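Long-range contacts in O-phospho-L-seryl-tRNA:Cys-tRNA synthase (Methanocaldococcus jannaschii DSM 2661, PDB 5X6B), which probably converts O-phosphoserine attached to cysteine tRNA into cysteine, using a pyridoxal phosphate cofactor bound to a lysine: residues G121-K126 with H147-V152; C134-Y139 with R156-V161; V140-N145 with L196-H201; L227-Y232 with F248-G253. One frame throughout, in Å; residues are numbered along the deposited sequence.

Contact 1: residues G121-K126 with H147-V152; sequences GAREGK and HYTSYV
The guanidinium of Arg123 has the methyl CG2 of Thr149 over one face, 3.4 Å from NE, and the hydroxyl of Tyr148 at its edge. Arg123 NH2 donates to Tyr148 OH at 2.9 Å, the oxygen lying close to the guanidinium plane, while the tyrosine ring is turned 72° from that plane. The Tyr148 ring carries Thr149 CG2 toward the rim of one face, so this methyl packs against both flat groups. The His147 ring has Tyr148 CD2 over one face and Thr149 CB at its edge. Its ND1 shares a hydrogen bond of 2.9 Å with Thr149 OG1. Lys126 runs out fully extended beyond CG and ends between two hydroxyls: NZ donates to Thr149 OG1 at 2.9 Å and to Ser150 OG at 2.7 Å. Thr149 OG1 can meet both the lysine and the histidine because chi1 of 61° sets it between the threonine's backbone N and carbonyl carbon.

Arg123 and Lys126 bridge the first turns of helices 122-132 and 148-156, whose axes here pass 9.4 Å apart. The first of these helices begins at the cofactor: the backbone N atoms of Ala122 and Arg123 bind phosphate oxygens of the pyridoxal-modified lysine at position 255. From the second subunit, Leu291 packs on Thr149 and its O accepts a weak bond from Arg123 NE, while Lys286 NZ bonds weakly with Tyr148 OH. Arg123 and Lys126 thus meet hydroxyls, not carboxylates, across this contact, consistent with orienting their ends; their positive groups probably add to the field near the phosphate-binding helix start.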
loop_
_atom_site.group_PDB
_atom_site.type_symbol
_atom_site.label_atom_id
_atom_site.label_comp_id
_atom_site.label_asym_id
_atom_site.label_seq_id
_atom_site.Cartn_x
_atom_site.Cartn_y
_atom_site.Cartn_z
ATOM N N GLY B 121 -11.411 -3.085 -2.998
ATOM C CA GLY B 121 -12.044 -3.821 -1.920
ATOM C C GLY B 121 -13.157 -4.748 -2.374
ATOM O O GLY B 121 -13.448 -4.858 -3.568
ATOM N N ALA B 122 -13.777 -5.423 -1.411
ATOM C CA ALA B 122 -14.862 -6.353 -1.697
ATOM C C ALA B 122 -16.138 -5.608 -2.107
ATOM O O ALA B 122 -16.945 -6.123 -2.878
ATOM C CB ALA B 122 -15.122 -7.245 -0.490
ATOM N N ARG B 123 -16.312 -4.401 -1.574
ATOM C CA ARG B 123 -17.395 -3.511 -1.982
ATOM C C ARG B 123 -17.433 -3.365 -3.498
ATOM O O ARG B 123 -18.405 -3.746 -4.149
ATOM C CB ARG B 123 -17.224 -2.125 -1.351
ATOM C CG ARG B 123 -17.476 -2.050 0.139
ATOM C CD ARG B 123 -16.850 -0.788 0.729
ATOM N NE ARG B 123 -17.177 -0.592 2.140
ATOM C CZ ARG B 123 -16.488 -1.109 3.151
ATOM N NH1 ARG B 123 -15.427 -1.868 2.920
ATOM N NH2 ARG B 123 -16.861 -0.870 4.401
ATOM N N GLU B 124 -16.354 -2.814 -4.046
ATOM C CA GLU B 124 -16.270 -2.502 -5.466
ATOM C C GLU B 124 -16.409 -3.747 -6.330
ATOM O O GLU B 124 -16.978 -3.689 -7.416
ATOM C CB GLU B 124 -14.948 -1.791 -5.778
ATOM C CG GLU B 124 -14.807 -0.413 -5.133
ATOM C CD GLU B 124 -15.653 0.663 -5.816
ATOM O OE1 GLU B 124 -16.358 0.351 -6.803
ATOM O OE2 GLU B 124 -15.607 1.827 -5.360
ATOM N N GLY B 125 -15.892 -4.868 -5.841
ATOM C CA GLY B 125 -15.991 -6.126 -6.559
ATOM C C GLY B 125 -17.435 -6.563 -6.730
ATOM O O GLY B 125 -17.820 -7.073 -7.782
ATOM N N LYS B 126 -18.235 -6.357 -5.689
ATOM C CA LYS B 126 -19.650 -6.687 -5.740
ATOM C C LYS B 126 -20.364 -5.769 -6.712
ATOM O O LYS B 126 -21.105 -6.221 -7.585
ATOM C CB LYS B 126 -20.301 -6.562 -4.362
ATOM C CG LYS B 126 -19.787 -7.513 -3.303
ATOM C CD LYS B 126 -20.407 -7.136 -1.972
ATOM C CE LYS B 126 -19.850 -7.945 -0.834
ATOM N NZ LYS B 126 -20.408 -7.457 0.457
ATOM N N HIS B 147 -23.339 -8.634 4.550
ATOM C CA HIS B 147 -22.725 -7.365 4.920
ATOM C C HIS B 147 -23.469 -6.210 4.263
ATOM O O HIS B 147 -23.924 -6.334 3.123
ATOM C CB HIS B 147 -21.252 -7.356 4.509
ATOM C CG HIS B 147 -20.452 -6.262 5.140
ATOM N ND1 HIS B 147 -20.102 -5.114 4.472
ATOM C CD2 HIS B 147 -19.931 -6.144 6.390
ATOM C CE1 HIS B 147 -19.399 -4.332 5.275
ATOM N NE2 HIS B 147 -19.286 -4.937 6.444
ATOM N N TYR B 148 -23.582 -5.092 4.976
ATOM C CA TYR B 148 -24.371 -3.952 4.509
ATOM C C TYR B 148 -23.953 -3.491 3.114
ATOM O O TYR B 148 -24.769 -2.968 2.358
ATOM C CB TYR B 148 -24.275 -2.781 5.502
ATOM C CG TYR B 148 -22.966 -2.009 5.481
ATOM C CD1 TYR B 148 -22.765 -0.962 4.583
ATOM C CD2 TYR B 148 -21.946 -2.304 6.375
ATOM C CE1 TYR B 148 -21.581 -0.250 4.565
ATOM C CE2 TYR B 148 -20.757 -1.596 6.363
ATOM C CZ TYR B 148 -20.579 -0.571 5.455
ATOM O OH TYR B 148 -19.399 0.137 5.438
ATOM N N THR B 149 -22.685 -3.694 2.773
ATOM C CA THR B 149 -22.183 -3.283 1.470
ATOM C C THR B 149 -22.792 -4.099 0.335
ATOM O O THR B 149 -22.769 -3.674 -0.815
ATOM C CB THR B 149 -20.650 -3.394 1.396
ATOM O OG1 THR B 149 -20.252 -4.755 1.603
ATOM C CG2 THR B 149 -20.016 -2.511 2.450
ATOM N N SER B 150 -23.326 -5.273 0.649
ATOM C CA SER B 150 -24.021 -6.054 -0.368
ATOM C C SER B 150 -25.343 -5.374 -0.714
ATOM O O SER B 150 -25.760 -5.343 -1.874
ATOM C CB SER B 150 -24.257 -7.487 0.107
ATOM O OG SER B 150 -23.036 -8.190 0.216
ATOM N N TYR B 151 -25.989 -4.820 0.306
ATOM C CA TYR B 151 -27.224 -4.071 0.124
ATOM C C TYR B 151 -26.976 -2.742 -0.584
ATOM O O TYR B 151 -27.680 -2.391 -1.532
ATOM C CB TYR B 151 -27.899 -3.824 1.474
ATOM C CG TYR B 151 -28.294 -5.096 2.182
ATOM C CD1 TYR B 151 -29.509 -5.715 1.910
ATOM C CD2 TYR B 151 -27.451 -5.684 3.121
ATOM C CE1 TYR B 151 -29.877 -6.882 2.552
ATOM C CE2 TYR B 151 -27.812 -6.853 3.769
ATOM C CZ TYR B 151 -29.025 -7.447 3.480
ATOM O OH TYR B 151 -29.388 -8.610 4.121
ATOM N N VAL B 152 -25.968 -2.007 -0.117
ATOM C CA VAL B 152 -25.672 -0.685 -0.652
ATOM C C VAL B 152 -25.192 -0.770 -2.103
ATOM O O VAL B 152 -25.542 0.074 -2.925
ATOM C CB VAL B 152 -24.624 0.044 0.210
ATOM C CG1 VAL B 152 -24.333 1.434 -0.344
ATOM C CG2 VAL B 152 -25.110 0.144 1.646
#

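Contact 2: residues C134-Y139 with R156-V161; sequences CKEGDY and RAKLNV
Asn160 turns its CG beside the backbone N, chi1 -66°, and with chi2 -84° its amide swings toward Gly137 while its CB stays under the ring of Tyr139. That CB sits over the middle of one ring face, 3.3 Å from the centroid and only 4° off the normal, as a CH-pi contact. Asn160 ND2 donates to Gly137 O at 2.7 Å; the oxygen lies near the amide plane, but the donor stands above the carbonyl plane. Leu159 divides its methyls: CD1 rests 3.6 Å from Cys134 CB, just before the turn, and CD2 packs against Asp138 CB at 3.8 Å, within it.

The backbone carries two further bonds, Gly137 N to Lys158 O at 2.9 Å and Asn160 N to Asp138 O at 2.6 Å. The turn itself, type II from Lys135 to Asp138, has Gly137 in its positive-phi position. Asp138 steadies it with OD2, which takes the N-H of Lys135 at 3.0 Å from above the carboxylate plane, while OD1 accepts from Asn193 ND2.

Across from it, Lys158, also with positive phi, is the C-prime residue of a Schellman motif that closes helix 148-156. Tyr139 and Asn160 then make the first parallel pair, joining the N-terminal ends of strands 139-143 and 160-166 in a beta-alpha-beta crossover through helix 148-156, here at the protein surface.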
loop_
_atom_site.group_PDB
_atom_site.type_symbol
_atom_site.label_atom_id
_atom_site.label_comp_id
_atom_site.label_asym_id
_atom_site.label_seq_id
_atom_site.Cartn_x
_atom_site.Cartn_y
_atom_site.Cartn_z
ATOM N N CYS B 134 -25.786 -8.185 -14.009
ATOM C CA CYS B 134 -27.206 -7.937 -13.850
ATOM C C CYS B 134 -27.659 -6.762 -14.705
ATOM O O CYS B 134 -26.881 -5.851 -14.988
ATOM C CB CYS B 134 -27.542 -7.671 -12.384
ATOM S SG CYS B 134 -26.901 -8.920 -11.260
ATOM N N LYS B 135 -28.919 -6.798 -15.124
ATOM C CA LYS B 135 -29.546 -5.652 -15.762
ATOM C C LYS B 135 -30.436 -4.974 -14.727
ATOM O O LYS B 135 -30.934 -5.635 -13.819
ATOM C CB LYS B 135 -30.339 -6.077 -17.000
ATOM C CG LYS B 135 -29.687 -5.673 -18.321
ATOM C CD LYS B 135 -29.119 -4.254 -18.254
ATOM C CE LYS B 135 -28.564 -3.798 -19.600
ATOM N NZ LYS B 135 -27.267 -4.455 -19.932
ATOM N N GLU B 136 -30.619 -3.660 -14.851
ATOM C CA GLU B 136 -31.290 -2.881 -13.808
ATOM C C GLU B 136 -32.688 -3.406 -13.491
ATOM O O GLU B 136 -33.448 -3.769 -14.388
ATOM C CB GLU B 136 -31.371 -1.399 -14.202
ATOM C CG GLU B 136 -31.323 -1.115 -15.701
ATOM C CD GLU B 136 -31.099 0.363 -16.003
ATOM O OE1 GLU B 136 -31.217 1.186 -15.070
ATOM O OE2 GLU B 136 -30.804 0.705 -17.168
ATOM N N GLY B 137 -33.018 -3.443 -12.207
ATOM C CA GLY B 137 -34.308 -3.945 -11.777
ATOM C C GLY B 137 -34.270 -5.406 -11.371
ATOM O O GLY B 137 -35.200 -5.898 -10.730
ATOM N N ASP B 138 -33.197 -6.101 -11.742
ATOM C CA ASP B 138 -33.030 -7.503 -11.361
ATOM C C ASP B 138 -33.012 -7.683 -9.848
ATOM O O ASP B 138 -32.798 -6.734 -9.089
ATOM C CB ASP B 138 -31.746 -8.088 -11.952
ATOM C CG ASP B 138 -31.885 -8.447 -13.418
ATOM O OD1 ASP B 138 -33.016 -8.376 -13.945
ATOM O OD2 ASP B 138 -30.860 -8.808 -14.039
ATOM N N TYR B 139 -33.246 -8.912 -9.415
ATOM C CA TYR B 139 -33.214 -9.222 -7.999
ATOM C C TYR B 139 -31.905 -9.909 -7.647
ATOM O O TYR B 139 -31.455 -10.815 -8.356
ATOM C CB TYR B 139 -34.410 -10.096 -7.604
ATOM C CG TYR B 139 -35.609 -9.309 -7.115
ATOM C CD1 TYR B 139 -35.861 -9.164 -5.756
ATOM C CD2 TYR B 139 -36.484 -8.705 -8.009
ATOM C CE1 TYR B 139 -36.951 -8.445 -5.300
ATOM C CE2 TYR B 139 -37.576 -7.978 -7.559
ATOM C CZ TYR B 139 -37.806 -7.855 -6.207
ATOM O OH TYR B 139 -38.891 -7.134 -5.759
ATOM N N ARG B 156 -26.984 0.733 -5.454
ATOM C CA ARG B 156 -26.209 1.551 -6.379
ATOM C C ARG B 156 -26.301 0.999 -7.797
ATOM O O ARG B 156 -26.290 1.756 -8.767
ATOM C CB ARG B 156 -24.744 1.638 -5.952
ATOM C CG ARG B 156 -23.992 2.759 -6.653
ATOM C CD ARG B 156 -22.523 2.819 -6.275
ATOM N NE ARG B 156 -21.877 4.002 -6.844
ATOM C CZ ARG B 156 -20.566 4.223 -6.834
ATOM N NH1 ARG B 156 -19.743 3.333 -6.295
ATOM N NH2 ARG B 156 -20.076 5.329 -7.375
ATOM N N ALA B 157 -26.392 -0.320 -7.918
ATOM C CA ALA B 157 -26.535 -0.944 -9.225
ATOM C C ALA B 157 -28.007 -0.982 -9.627
ATOM O O ALA B 157 -28.373 -1.614 -10.622
ATOM C CB ALA B 157 -25.944 -2.341 -9.226
ATOM N N LYS B 158 -28.836 -0.291 -8.845
ATOM C CA LYS B 158 -30.272 -0.216 -9.088
ATOM C C LYS B 158 -30.869 -1.610 -9.231
ATOM O O LYS B 158 -31.582 -1.902 -10.189
ATOM C CB LYS B 158 -30.561 0.627 -10.332
ATOM C CG LYS B 158 -30.109 2.072 -10.200
ATOM C CD LYS B 158 -30.361 2.851 -11.475
ATOM C CE LYS B 158 -30.116 4.338 -11.270
ATOM N NZ LYS B 158 -28.727 4.622 -10.822
ATOM N N LEU B 159 -30.544 -2.469 -8.273
ATOM C CA LEU B 159 -31.055 -3.829 -8.247
ATOM C C LEU B 159 -31.943 -4.027 -7.032
ATOM O O LEU B 159 -31.828 -3.302 -6.042
ATOM C CB LEU B 159 -29.910 -4.841 -8.230
ATOM C CG LEU B 159 -29.007 -4.842 -9.461
ATOM C CD1 LEU B 159 -27.927 -5.904 -9.328
ATOM C CD2 LEU B 159 -29.826 -5.060 -10.721
ATOM N N ASN B 160 -32.831 -5.010 -7.118
ATOM C CA ASN B 160 -33.685 -5.370 -5.996
ATOM C C ASN B 160 -33.060 -6.503 -5.191
ATOM O O ASN B 160 -32.215 -7.245 -5.701
ATOM C CB ASN B 160 -35.077 -5.759 -6.488
ATOM C CG ASN B 160 -35.814 -4.597 -7.119
ATOM O OD1 ASN B 160 -36.432 -3.792 -6.423
ATOM N ND2 ASN B 160 -35.749 -4.499 -8.443
ATOM N N VAL B 161 -33.465 -6.633 -3.933
ATOM C CA VAL B 161 -32.828 -7.594 -3.035
ATOM C C VAL B 161 -33.832 -8.425 -2.246
ATOM O O VAL B 161 -34.765 -7.889 -1.643
ATOM C CB VAL B 161 -31.881 -6.880 -2.037
ATOM C CG1 VAL B 161 -31.396 -7.845 -0.971
ATOM C CG2 VAL B 161 -30.702 -6.261 -2.768
#

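Contact 3: residues V140-N145 with L196-H201; sequences VVLDKN and LILLTH
Asp143 and Thr200 meet at the C-terminal ends of two parallel strands, where a side-chain carboxylate continues the polar pairing, in part through a weak bond. OD1 of Asp143 accepts the hydroxyl OG1 of Thr200 at 3.1 Å with its syn lone pair, and the same oxygen receives a long, weak bond from Thr200 N at 3.4 Å. Chi1 of 58° carries the Asp143 carboxylate across to the neighbouring strand, roughly at a right angle to the threonine side chain.

Further back the main chains pair regularly. Val141 uses both its N-H and its C=O: N donates to Leu196 O at 2.9 Å and O accepts from Leu198 N at 2.7 Å. Leu198 O is served by Tyr180 OH, and Leu142 CA makes an additional C-H...O contact with it. Both strands are interior to the seven-stranded mixed sheet of the large domain characteristic of fold-type I pyridoxal phosphate enzymes, with 160-166 next to 139-143 and 226-229 next to 194-200.

On one face Val140 and Leu142 pack on Leu196 and Leu198, the closest approach being Leu142 CB to Leu198 CD2 at 3.7 Å; Ser150 and Tyr151 of helix 148-156 lie against Leu142. On the other, Val141 and Ile197 both touch Tyr180 of helix 179-188. Beyond the strand, the amide of Asn145 is engaged elsewhere: OD1 accepts from Tyr166 OH and ND2 donates to Tyr173 O.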
loop_
_atom_site.group_PDB
_atom_site.type_symbol
_atom_site.label_atom_id
_atom_site.label_comp_id
_atom_site.label_asym_id
_atom_site.label_seq_id
_atom_site.Cartn_x
_atom_site.Cartn_y
_atom_site.Cartn_z
ATOM N N VAL B 140 -31.280 -9.443 -6.571
ATOM C CA VAL B 140 -30.124 -10.117 -5.999
ATOM C C VAL B 140 -30.582 -10.972 -4.827
ATOM O O VAL B 140 -31.182 -10.467 -3.876
ATOM C CB VAL B 140 -29.043 -9.119 -5.522
ATOM C CG1 VAL B 140 -27.986 -9.833 -4.693
ATOM C CG2 VAL B 140 -28.404 -8.423 -6.707
ATOM N N VAL B 141 -30.311 -12.270 -4.901
ATOM C CA VAL B 141 -30.689 -13.172 -3.820
ATOM C C VAL B 141 -29.487 -13.427 -2.912
ATOM O O VAL B 141 -28.484 -13.996 -3.343
ATOM C CB VAL B 141 -31.243 -14.504 -4.364
ATOM C CG1 VAL B 141 -31.578 -15.448 -3.225
ATOM C CG2 VAL B 141 -32.475 -14.250 -5.223
ATOM N N LEU B 142 -29.596 -12.985 -1.660
ATOM C CA LEU B 142 -28.504 -13.085 -0.694
ATOM C C LEU B 142 -28.995 -13.552 0.674
ATOM O O LEU B 142 -30.189 -13.487 0.966
ATOM C CB LEU B 142 -27.785 -11.737 -0.561
ATOM C CG LEU B 142 -28.607 -10.445 -0.418
ATOM C CD1 LEU B 142 -29.152 -10.242 0.991
ATOM C CD2 LEU B 142 -27.781 -9.236 -0.828
ATOM N N ASP B 143 -28.069 -14.011 1.513
ATOM C CA ASP B 143 -28.407 -14.448 2.868
ATOM C C ASP B 143 -28.761 -13.260 3.759
ATOM O O ASP B 143 -28.400 -12.129 3.466
ATOM C CB ASP B 143 -27.251 -15.243 3.489
ATOM C CG ASP B 143 -25.955 -14.449 3.547
ATOM O OD1 ASP B 143 -25.730 -13.592 2.670
ATOM O OD2 ASP B 143 -25.161 -14.677 4.481
ATOM N N LYS B 144 -29.459 -13.524 4.855
ATOM C CA LYS B 144 -29.876 -12.464 5.766
ATOM C C LYS B 144 -28.722 -11.954 6.624
ATOM O O LYS B 144 -28.845 -10.927 7.293
ATOM C CB LYS B 144 -31.021 -12.951 6.660
ATOM C CG LYS B 144 -32.278 -12.112 6.539
ATOM C CD LYS B 144 -33.385 -12.583 7.468
ATOM C CE LYS B 144 -34.586 -13.069 6.661
ATOM N NZ LYS B 144 -35.824 -13.208 7.481
ATOM N N ASN B 145 -27.604 -12.673 6.598
ATOM C CA ASN B 145 -26.414 -12.272 7.345
ATOM C C ASN B 145 -25.468 -11.414 6.518
ATOM O O ASN B 145 -24.346 -11.125 6.943
ATOM C CB ASN B 145 -25.652 -13.499 7.849
ATOM C CG ASN B 145 -26.190 -14.030 9.153
ATOM O OD1 ASN B 145 -27.006 -13.385 9.816
ATOM N ND2 ASN B 145 -25.709 -15.204 9.548
ATOM N N LEU B 196 -28.553 -12.351 -9.907
ATOM C CA LEU B 196 -27.391 -12.776 -9.143
ATOM C C LEU B 196 -27.730 -13.469 -7.824
ATOM O O LEU B 196 -28.576 -13.003 -7.052
ATOM C CB LEU B 196 -26.492 -11.568 -8.865
ATOM C CG LEU B 196 -25.150 -11.849 -8.182
ATOM C CD1 LEU B 196 -24.284 -12.730 -9.065
ATOM C CD2 LEU B 196 -24.440 -10.548 -7.851
ATOM N N ILE B 197 -27.051 -14.584 -7.572
ATOM C CA ILE B 197 -27.101 -15.239 -6.269
ATOM C C ILE B 197 -25.836 -14.925 -5.466
ATOM O O ILE B 197 -24.715 -15.117 -5.948
ATOM C CB ILE B 197 -27.261 -16.757 -6.411
ATOM C CG1 ILE B 197 -28.533 -17.075 -7.190
ATOM C CG2 ILE B 197 -27.305 -17.420 -5.043
ATOM C CD1 ILE B 197 -28.686 -18.529 -7.514
ATOM N N LEU B 198 -26.024 -14.439 -4.243
ATOM C CA LEU B 198 -24.911 -13.987 -3.412
ATOM C C LEU B 198 -24.879 -14.701 -2.061
ATOM O O LEU B 198 -25.890 -14.770 -1.361
ATOM C CB LEU B 198 -24.996 -12.468 -3.207
ATOM C CG LEU B 198 -23.850 -11.729 -2.509
ATOM C CD1 LEU B 198 -23.698 -10.337 -3.103
ATOM C CD2 LEU B 198 -24.081 -11.630 -1.006
ATOM N N LEU B 199 -23.716 -15.227 -1.694
ATOM C CA LEU B 199 -23.553 -15.863 -0.390
ATOM C C LEU B 199 -22.391 -15.254 0.394
ATOM O O LEU B 199 -21.239 -15.304 -0.040
ATOM C CB LEU B 199 -23.337 -17.372 -0.543
ATOM C CG LEU B 199 -23.027 -18.126 0.756
ATOM C CD1 LEU B 199 -24.173 -17.999 1.756
ATOM C CD2 LEU B 199 -22.709 -19.587 0.476
ATOM N N THR B 200 -22.705 -14.668 1.544
ATOM C CA THR B 200 -21.678 -14.184 2.451
ATOM C C THR B 200 -20.997 -15.389 3.087
ATOM O O THR B 200 -21.550 -16.003 4.003
ATOM C CB THR B 200 -22.263 -13.273 3.539
ATOM O OG1 THR B 200 -22.962 -12.187 2.923
ATOM C CG2 THR B 200 -21.159 -12.713 4.410
ATOM N N HIS B 201 -19.808 -15.728 2.593
ATOM C CA HIS B 201 -19.130 -16.968 2.981
ATOM C C HIS B 201 -18.913 -17.065 4.489
ATOM O O HIS B 201 -19.120 -18.121 5.085
ATOM C CB HIS B 201 -17.793 -17.090 2.259
ATOM C CG HIS B 201 -17.262 -18.486 2.214
ATOM N ND1 HIS B 201 -16.034 -18.798 1.673
ATOM C CD2 HIS B 201 -17.795 -19.657 2.636
ATOM C CE1 HIS B 201 -15.830 -20.101 1.768
ATOM N NE2 HIS B 201 -16.886 -20.644 2.348
#

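Contact 4: residues L227-Y232 with F248-G253; sequences LLNCAY and FIVASG
Leu228 N donates to Phe248 O at 2.9 Å, a straight bond between the parallel strands, 169° at the hydrogen. The next two are weak: Val250 N reaches Leu228 O at 3.4 Å, and Cys230 N meets Val250 O at a bent angle.

Side chains meet on both faces of the sheet. Leu227, with CG anti to the backbone N (chi1 162°), brings CD1 to 3.5 Å from Phe248 CB and 3.8 Å from Val250 CG1. On the face of Leu228 and Ile249, Cys230 SG packs 3.6 Å from Ile249 CG2. Val250 CG2 lies beside the amide oxygen of Asn229.

That oxygen, OD1, also accepts from Ala231 N at 3.2 Å, an Asx turn that holds the amide from one end. At the other end Asn229 ND2 donates to the pyridine N1 of the pyridoxal-modified lysine at position 255, while Ser252 OG hydrogen-bonds its phosphate oxygen OP3. Ring nitrogen and phosphate are therefore both met from the C-terminal ends of neighbouring strands, the second of which leads to the modified lysine: the layout of fold-type I pyridoxal phosphate enzymes, with an asparagine at N1 where most of them have an aspartate.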
loop_
_atom_site.group_PDB
_atom_site.type_symbol
_atom_site.label_atom_id
_atom_site.label_comp_id
_atom_site.label_asym_id
_atom_site.label_seq_id
_atom_site.Cartn_x
_atom_site.Cartn_y
_atom_site.Cartn_z
ATOM N N LEU B 227 -22.189 -15.300 -6.956
ATOM C CA LEU B 227 -21.078 -14.563 -6.360
ATOM C C LEU B 227 -20.894 -14.953 -4.898
ATOM O O LEU B 227 -21.798 -14.777 -4.077
ATOM C CB LEU B 227 -21.303 -13.053 -6.471
ATOM C CG LEU B 227 -20.462 -12.184 -5.531
ATOM C CD1 LEU B 227 -18.989 -12.261 -5.883
ATOM C CD2 LEU B 227 -20.943 -10.744 -5.549
ATOM N N LEU B 228 -19.720 -15.485 -4.578
ATOM C CA LEU B 228 -19.383 -15.834 -3.201
ATOM C C LEU B 228 -18.572 -14.713 -2.555
ATOM O O LEU B 228 -17.450 -14.424 -2.981
ATOM C CB LEU B 228 -18.608 -17.154 -3.160
ATOM C CG LEU B 228 -18.185 -17.699 -1.794
ATOM C CD1 LEU B 228 -19.383 -17.956 -0.895
ATOM C CD2 LEU B 228 -17.359 -18.960 -1.968
ATOM N N ASN B 229 -19.149 -14.066 -1.547
ATOM C CA ASN B 229 -18.448 -12.999 -0.839
ATOM C C ASN B 229 -17.399 -13.566 0.100
ATOM O O ASN B 229 -17.689 -13.890 1.250
ATOM C CB ASN B 229 -19.420 -12.127 -0.048
ATOM C CG ASN B 229 -18.727 -10.967 0.640
ATOM O OD1 ASN B 229 -17.567 -10.670 0.360
ATOM N ND2 ASN B 229 -19.432 -10.308 1.553
ATOM N N CYS B 230 -16.174 -13.671 -0.395
ATOM C CA CYS B 230 -15.097 -14.253 0.380
ATOM C C CYS B 230 -14.301 -13.222 1.169
ATOM O O CYS B 230 -13.153 -13.467 1.547
ATOM C CB CYS B 230 -14.172 -15.035 -0.536
ATOM S SG CYS B 230 -14.909 -16.560 -1.116
ATOM N N ALA B 231 -14.907 -12.064 1.402
ATOM C CA ALA B 231 -14.421 -11.182 2.445
ATOM C C ALA B 231 -14.463 -12.018 3.710
ATOM O O ALA B 231 -15.448 -12.719 3.937
ATOM C CB ALA B 231 -15.284 -9.936 2.573
ATOM N N TYR B 232 -13.390 -11.975 4.493
ATOM C CA TYR B 232 -13.260 -12.741 5.743
ATOM C C TYR B 232 -12.961 -14.225 5.583
ATOM O O TYR B 232 -12.864 -14.924 6.590
ATOM C CB TYR B 232 -14.511 -12.621 6.620
ATOM C CG TYR B 232 -14.445 -11.582 7.709
ATOM C CD1 TYR B 232 -13.272 -11.358 8.423
ATOM C CD2 TYR B 232 -15.573 -10.854 8.057
ATOM C CE1 TYR B 232 -13.221 -10.416 9.427
ATOM C CE2 TYR B 232 -15.533 -9.913 9.064
ATOM C CZ TYR B 232 -14.356 -9.698 9.746
ATOM O OH TYR B 232 -14.313 -8.756 10.747
ATOM N N PHE B 248 -18.260 -15.978 -9.401
ATOM C CA PHE B 248 -17.476 -14.839 -8.960
ATOM C C PHE B 248 -17.025 -15.008 -7.516
ATOM O O PHE B 248 -17.719 -15.613 -6.697
ATOM C CB PHE B 248 -18.278 -13.548 -9.097
ATOM C CG PHE B 248 -18.943 -13.387 -10.426
ATOM C CD1 PHE B 248 -18.218 -12.975 -11.529
ATOM C CD2 PHE B 248 -20.299 -13.631 -10.570
ATOM C CE1 PHE B 248 -18.831 -12.822 -12.756
ATOM C CE2 PHE B 248 -20.915 -13.479 -11.792
ATOM C CZ PHE B 248 -20.180 -13.073 -12.888
ATOM N N ILE B 249 -15.852 -14.464 -7.216
ATOM C CA ILE B 249 -15.364 -14.387 -5.849
ATOM C C ILE B 249 -14.786 -13.005 -5.590
ATOM O O ILE B 249 -13.930 -12.527 -6.339
ATOM C CB ILE B 249 -14.291 -15.447 -5.557
ATOM C CG1 ILE B 249 -14.893 -16.848 -5.597
ATOM C CG2 ILE B 249 -13.648 -15.193 -4.200
ATOM C CD1 ILE B 249 -13.879 -17.940 -5.426
ATOM N N VAL B 250 -15.264 -12.352 -4.539
ATOM C CA VAL B 250 -14.648 -11.111 -4.102
ATOM C C VAL B 250 -13.831 -11.354 -2.837
ATOM O O VAL B 250 -14.256 -12.071 -1.927
ATOM C CB VAL B 250 -15.687 -10.003 -3.858
ATOM C CG1 VAL B 250 -16.339 -9.601 -5.176
ATOM C CG2 VAL B 250 -16.728 -10.451 -2.844
ATOM N N ALA B 251 -12.637 -10.776 -2.799
ATOM C CA ALA B 251 -11.776 -10.890 -1.634
ATOM C C ALA B 251 -11.441 -9.505 -1.103
ATOM O O ALA B 251 -11.414 -8.536 -1.862
ATOM C CB ALA B 251 -10.509 -11.655 -1.975
ATOM N N SER B 252 -11.198 -9.417 0.200
ATOM C CA SER B 252 -10.801 -8.156 0.811
ATOM C C SER B 252 -9.348 -8.217 1.262
ATOM O O SER B 252 -8.983 -9.036 2.106
ATOM C CB SER B 252 -11.704 -7.820 1.990
ATOM O OG SER B 252 -11.399 -6.536 2.502
ATOM N N GLY B 253 -8.521 -7.348 0.691
ATOM C CA GLY B 253 -7.108 -7.323 1.017
ATOM C C GLY B 253 -6.847 -6.830 2.426
ATOM O O GLY B 253 -6.082 -7.437 3.176
#

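Contacts 2, 3 and 4 all reach one mixed sheet: 2 and 3 share strand 139-143, and strands 194-200 and 226-229 join 3 to 4 through probable backbone bonds such as Leu199 O to Asn229 N. Contacts 3 and 4 are buried, with aliphatic faces and polar side chains gathered toward the C-terminal strand ends, whereas contact 2 lies at the surface and relies on a turn, an amide and a ring face. Contact 1 differs in joining two helices, partly buried, through charged and hydroxyl groups. It meets contact 4 around the cofactor, Lys126 packing on Asn229. Contacts 1 and 2 both touch the second subunit; contacts 3 and 4 do not.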